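Local coordinates for GGDEF and EAL domain-containing protein (Vibrio cholerae O1 str. 2010EL-1786, PDB 6PWK), which binds c-di-GMP and, as a LapD-type receptor, probably helps control large adhesins, cell attachment and biofilm formation, at residues Ala17-Pro21 / Val22-Gly26; Ala29-Met32 / Ser33-Gly37. All coordinates share one frame; numbering follows the deposited sequence.

Contact 1 (Ala17-Pro21 / Val22-Gly26)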
# COMPACT_ATOMS: atom_id res chain seq x y z
N ALA A 17 19.47 14.32 15.11
CA ALA A 17 20.02 14.08 13.78
C ALA A 17 20.36 12.61 13.56
O ALA A 17 20.18 12.10 12.45
CB ALA A 17 21.26 14.96 13.57
N TYR A 18 20.85 11.92 14.60
CA TYR A 18 21.44 10.60 14.42
C TYR A 18 20.77 9.49 15.22
O TYR A 18 21.16 8.32 15.04
CB TYR A 18 22.93 10.64 14.79
CG TYR A 18 23.77 11.50 13.87
CD1 TYR A 18 23.53 11.53 12.50
CD2 TYR A 18 24.80 12.28 14.37
CE1 TYR A 18 24.30 12.31 11.66
CE2 TYR A 18 25.57 13.07 13.54
CZ TYR A 18 25.31 13.08 12.18
OH TYR A 18 26.07 13.87 11.35
N LEU A 19 19.81 9.78 16.08
CA LEU A 19 19.17 8.76 16.91
C LEU A 19 17.72 8.57 16.49
O LEU A 19 16.97 9.54 16.38
CB LEU A 19 19.25 9.12 18.39
CG LEU A 19 18.77 8.04 19.36
CD1 LEU A 19 19.86 7.01 19.60
CD2 LEU A 19 18.29 8.64 20.68
N ASP A 20 17.34 7.31 16.28
CA ASP A 20 15.95 6.98 15.99
C ASP A 20 15.16 6.89 17.29
O ASP A 20 15.53 6.09 18.17
CB ASP A 20 15.86 5.67 15.22
CG ASP A 20 14.44 5.14 15.12
OD1 ASP A 20 13.62 5.77 14.42
OD2 ASP A 20 14.15 4.10 15.74
N PRO A 21 14.10 7.67 17.47
CA PRO A 21 13.41 7.68 18.78
C PRO A 21 12.79 6.34 19.16
O PRO A 21 12.75 6.01 20.35
CB PRO A 21 12.33 8.76 18.59
CG PRO A 21 12.83 9.62 17.48
CD PRO A 21 13.57 8.70 16.56
N VAL A 22 12.31 5.56 18.18
CA VAL A 22 11.62 4.31 18.50
C VAL A 22 12.60 3.28 19.05
O VAL A 22 12.46 2.81 20.18
CB VAL A 22 10.88 3.78 17.27
CG1 VAL A 22 10.02 2.58 17.64
CG2 VAL A 22 10.03 4.87 16.64
N SER A 23 13.61 2.93 18.25
CA SER A 23 14.54 1.88 18.64
C SER A 23 15.58 2.34 19.65
O SER A 23 16.22 1.50 20.28
CB SER A 23 15.26 1.33 17.40
OG SER A 23 16.04 2.34 16.78
N HIS A 24 15.75 3.65 19.82
CA HIS A 24 16.83 4.22 20.63
C HIS A 24 18.20 3.73 20.14
O HIS A 24 19.15 3.62 20.92
CB HIS A 24 16.65 3.92 22.12
CG HIS A 24 17.35 4.89 23.02
ND1 HIS A 24 16.88 6.16 23.25
CD2 HIS A 24 18.50 4.78 23.73
CE1 HIS A 24 17.70 6.79 24.07
NE2 HIS A 24 18.69 5.97 24.38
N LEU A 25 18.29 3.43 18.85
CA LEU A 25 19.54 3.11 18.17
C LEU A 25 19.87 4.23 17.20
O LEU A 25 19.10 5.19 17.04
CB LEU A 25 19.43 1.77 17.44
CG LEU A 25 19.32 0.49 18.27
CD1 LEU A 25 19.04 -0.70 17.37
CD2 LEU A 25 20.60 0.27 19.07
N GLY A 26 21.02 4.12 16.55
CA GLY A 26 21.35 5.05 15.49
C GLY A 26 20.36 4.94 14.34
O GLY A 26 19.84 3.86 14.05
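The carboxylate of Asp20 takes Ser23 twice on one oxygen, OD2. The Ser23 hydroxyl donates from OG (2.8 Å to Asp20 OD2) into the anti lone pair, away from OD1, while Ser23 N reaches the same OD2, also on the anti side but 32° out of the carboxylate plane, in a nearly straight bond of 2.8 Å. Arg91 adds a salt bridge to OD2. Leu19 CD2 meets the His24 ring obliquely, 3.8 Å from ND1, and Ala17 CB sits over the centre of one face of the Tyr18 ring. With CG trans to its own nitrogen (chi1 169°), Asp20 brings OD2 to the Ser23 N and OG donors. The sequence Asp-Pro-Val-Ser-His-Leu-Gly-Asn-Arg is recognisable as a variant of the DxLTGLxNR signature that opens GGDEF domains, here leading from helix 3-18 into the globular domain. Ser23 OG also accepts from Leu25 N (3.2 Å), an ST turn, so the hydroxyl both gives and receives. Asp20 N binds Leu25 O at 2.9 Å, and Leu19 forms a single beta bridge with Gly26. A weaker bond runs from His24 N to Asp20 O, 3.0 Å long and bent. Val22 O is taken by Arg72, and Leu25 packs on Ala75 and Phe97.

Contact 2 (Ala29-Met32 / Ser33-Gly37)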
# COMPACT_ATOMS: atom_id res chain seq x y z
N ALA A 29 21.06 7.76 8.88
CA ALA A 29 22.16 8.70 8.64
C ALA A 29 23.35 8.39 9.54
O ALA A 29 24.51 8.52 9.12
CB ALA A 29 21.68 10.13 8.84
N TYR A 30 23.09 7.99 10.78
CA TYR A 30 24.16 7.55 11.66
C TYR A 30 24.89 6.35 11.08
O TYR A 30 26.12 6.25 11.15
CB TYR A 30 23.61 7.22 13.05
CG TYR A 30 24.51 6.36 13.91
CD1 TYR A 30 25.46 6.92 14.74
CD2 TYR A 30 24.39 4.97 13.90
CE1 TYR A 30 26.28 6.13 15.53
CE2 TYR A 30 25.20 4.17 14.68
CZ TYR A 30 26.14 4.76 15.50
OH TYR A 30 26.96 3.98 16.28
N TYR A 31 24.13 5.42 10.48
CA TYR A 31 24.74 4.21 9.94
C TYR A 31 25.67 4.52 8.78
O TYR A 31 26.77 3.98 8.69
CB TYR A 31 23.65 3.23 9.51
CG TYR A 31 24.19 1.86 9.18
CD1 TYR A 31 24.50 0.96 10.19
CD2 TYR A 31 24.39 1.47 7.86
CE1 TYR A 31 24.99 -0.28 9.90
CE2 TYR A 31 24.88 0.22 7.56
CZ TYR A 31 25.18 -0.65 8.59
OH TYR A 31 25.67 -1.90 8.30
N MET A 32 25.23 5.40 7.87
CA MET A 32 26.06 5.75 6.72
C MET A 32 27.32 6.49 7.17
O MET A 32 28.39 6.30 6.58
CB MET A 32 25.26 6.59 5.74
CG MET A 32 23.96 5.94 5.30
SD MET A 32 24.23 4.33 4.54
CE MET A 32 22.62 3.58 4.76
N SER A 33 27.21 7.32 8.20
CA SER A 33 28.39 8.02 8.72
C SER A 33 29.38 7.04 9.33
O SER A 33 30.58 7.08 9.02
CB SER A 33 27.97 9.06 9.75
OG SER A 33 29.09 9.54 10.47
N GLN A 34 28.90 6.14 10.19
CA GLN A 34 29.78 5.12 10.77
C GLN A 34 30.34 4.19 9.70
O GLN A 34 31.47 3.72 9.81
CB GLN A 34 29.03 4.32 11.83
CG GLN A 34 28.51 5.14 12.99
CD GLN A 34 29.63 5.73 13.84
OE1 GLN A 34 30.12 6.82 13.57
NE2 GLN A 34 30.02 5.00 14.88
N LEU A 35 29.55 3.91 8.66
CA LEU A 35 30.01 3.03 7.60
C LEU A 35 31.10 3.69 6.76
O LEU A 35 32.10 3.06 6.42
CB LEU A 35 28.84 2.61 6.71
CG LEU A 35 29.07 1.51 5.67
CD1 LEU A 35 29.30 0.18 6.36
CD2 LEU A 35 27.89 1.44 4.71
N SER A 36 30.92 4.97 6.42
CA SER A 36 31.88 5.66 5.57
C SER A 36 33.21 5.87 6.29
O SER A 36 34.27 5.84 5.65
CB SER A 36 31.31 6.99 5.10
OG SER A 36 32.12 7.57 4.09
N GLY A 37 33.18 6.10 7.61
CA GLY A 37 34.42 6.27 8.34
C GLY A 37 35.17 4.96 8.52
O GLY A 37 36.41 4.94 8.49
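Gln34, one turn after Tyr30 on helix 28-41, lays its CG over one face of the Tyr30 ring. Gln34 CG is 3.6 Å from the Tyr30 ring centroid and only 20° off the normal, a CH-pi contact displaced toward the rim, on the CE1-CZ side. Tyr30 reaches this position because its ring extends trans to the backbone nitrogen (chi1 162°). Gln34 bends at chi2, folding back over the ring, and its amide plane lies 25° from the ring plane. Gln34 NE2 ends 3.5 Å from Tyr30 OH.

The main-chain polar groups pair in the regular alpha-helical pattern. Ser33 N gives to Ala29 O at 3.1 Å, Gln34 N to Tyr30 O at 2.9 Å, Leu35 N to Tyr31 O at 2.8 Å and Ser36 N to Met32 O at 2.9 Å; Gly37 N goes on to Ser33 O. At the start of the helix Tyr30 N is taken by the side-chain oxygen of Asn27, and further on Ser36 O accepts from Ser40 OG. Tyr31 CE2 and Leu35 CD2 come within 4.3 Å of each other, and both side chains pack on Val47 and Ile100 of the GGDEF sheet. With the four amides from Ser33 to Ser36 paired to carbonyls one turn back, Tyr31 and Leu35 bring apolar surface to the sheet, while the buried Tyr31's hydroxyl makes a weak hydrogen bond with Ile99 O.

How the contacts relate
Contact 1 comes first along the chain and contact 2 follows after Asn27 and Arg28, their centres about 14 Å apart on the same side of the chain's centre and within the same GGDEF domain. Contact 1 turns the chain at the end of helix 3-18; contact 2 lies on helix 28-41, which packs on the domain's five-stranded sheet. They meet where Tyr18 O lies 3.3 Å from Tyr30 CB. Asn27 joins them further: its ND2 binds Ala17 O, and its backbone is hydrogen-bonded to that of Tyr18. Arg16 of the second subunit packs against both Ala17 and Ala29. The two contacts thus join the end of helix 3-18 to helix 28-41 next to that arginine of the dimer partner.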